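Local coordinates for type IV pilin protein (Neisseria meningitidis, PDB 5V0M) that is a non-core minor pilin (PilV) of type IV pili, probably contributing to the adhesion of the bacterium to host cells, at residues C75-T78 / T84-A87. Sequence-based numbering, arbitrary orientation.
Sequences CVVT and TIAA
Val76 meets the partner strand through its backbone: its carbonyl oxygen receives a CA-H...O contact from CA of Ala87 at 3.3 Å. Val77 and Ala87 then form a non-hydrogen-bonded antiparallel pair, and their side chains lie on the same face of the sheet as Ile85. CG1 of Val77 stands anti to the backbone N (chi1 -174°), which directs the two methyls to different partners: CG2 packs against CB of Ala87 at 3.9 Å, while CG1 meets CG1 of Ile85 at 4.1 Å, the two side chains crossing obliquely. Thr78 and Ala86 follow as a hydrogen-bonded pair, gripped by two backbone bonds. The amide N of Thr78 donates to O of Ala86 at 2.8 Å, nearly straight at 168°, and N of Ala86 returns a more bent bond to O of Thr78 at 3.0 Å. The Ala86 carbonyl also receives CA-H of Val77, just as that of Thr78 receives CA-H of Ile85, so each of the two oxygens takes a CA-H...O contact beside its N-H...O bond. On the face that Thr78 shares with Ala86, OG1 of Thr78 sits between its backbone N and carbonyl carbon (chi1 58°). There OG1 of Thr78 hydrogen-bonds a water oxygen at 2.8 Å, and the same water donates to O of Thr84 at 2.8 Å, linking the Thr78 side chain to the backbone just before strand 85-88. These pairs belong to the C-terminal beta hairpin of the pilin, strands 76-80 and 85-88, which run antiparallel. Strand 59-65 flanks 76-80 on its other side, with Val77 backbone-bonded to Ala63, whereas 85-88 is an outermost strand of the four-stranded sheet within this chain. The Val77 and Ile85 face looks onto helix 3-30 at Leu9, Leu16 and Arg13, with Phe97 also touching it, and the disulfide from Cys75 to Cys94 ties the start of the hairpin to the C-terminal loop.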
# COMPACT_ATOMS: atom_id res chain seq x y z
N CYS A 75 -0.75 -3.28 11.47
CA CYS A 75 -0.85 -2.01 10.77
C CYS A 75 -1.25 -2.21 9.33
O CYS A 75 -0.61 -2.96 8.58
CB CYS A 75 0.46 -1.24 10.85
SG CYS A 75 0.78 -0.65 12.55
N VAL A 76 -2.29 -1.50 8.93
CA VAL A 76 -2.73 -1.44 7.55
C VAL A 76 -2.29 -0.10 6.99
O VAL A 76 -2.58 0.95 7.58
CB VAL A 76 -4.25 -1.58 7.47
CG1 VAL A 76 -4.75 -1.41 6.05
CG2 VAL A 76 -4.68 -2.94 8.01
N VAL A 77 -1.63 -0.11 5.84
CA VAL A 77 -1.04 1.09 5.27
C VAL A 77 -1.79 1.42 4.00
O VAL A 77 -2.04 0.53 3.17
CB VAL A 77 0.46 0.89 5.00
CG1 VAL A 77 1.12 2.20 4.53
CG2 VAL A 77 1.19 0.29 6.23
N THR A 78 -2.16 2.69 3.82
CA THR A 78 -2.87 3.14 2.62
C THR A 78 -2.12 4.26 1.93
O THR A 78 -1.42 5.05 2.56
CB THR A 78 -4.29 3.61 2.93
OG1 THR A 78 -4.25 4.68 3.88
CG2 THR A 78 -5.12 2.47 3.48
N THR A 84 -1.23 10.95 -0.20
CA THR A 84 -1.44 10.78 1.23
C THR A 84 -1.15 9.33 1.59
O THR A 84 -1.85 8.42 1.13
CB THR A 84 -2.87 11.12 1.63
OG1 THR A 84 -3.15 12.48 1.30
CG2 THR A 84 -3.10 10.92 3.13
N ILE A 85 -0.15 9.12 2.44
CA ILE A 85 0.16 7.81 2.99
C ILE A 85 -0.18 7.82 4.48
O ILE A 85 0.03 8.83 5.17
CB ILE A 85 1.63 7.42 2.72
CG1 ILE A 85 1.79 5.89 2.80
CG2 ILE A 85 2.58 8.14 3.67
CD1 ILE A 85 3.15 5.35 2.26
N ALA A 86 -0.74 6.72 4.97
CA ALA A 86 -1.17 6.67 6.35
C ALA A 86 -1.18 5.22 6.80
O ALA A 86 -1.29 4.31 5.98
CB ALA A 86 -2.57 7.24 6.56
N ALA A 87 -1.03 5.01 8.10
CA ALA A 87 -1.13 3.67 8.65
C ALA A 87 -1.90 3.71 9.96
O ALA A 87 -1.86 4.70 10.69
CB ALA A 87 0.25 3.06 8.87
O HOH W 1 -3.87 7.10 2.55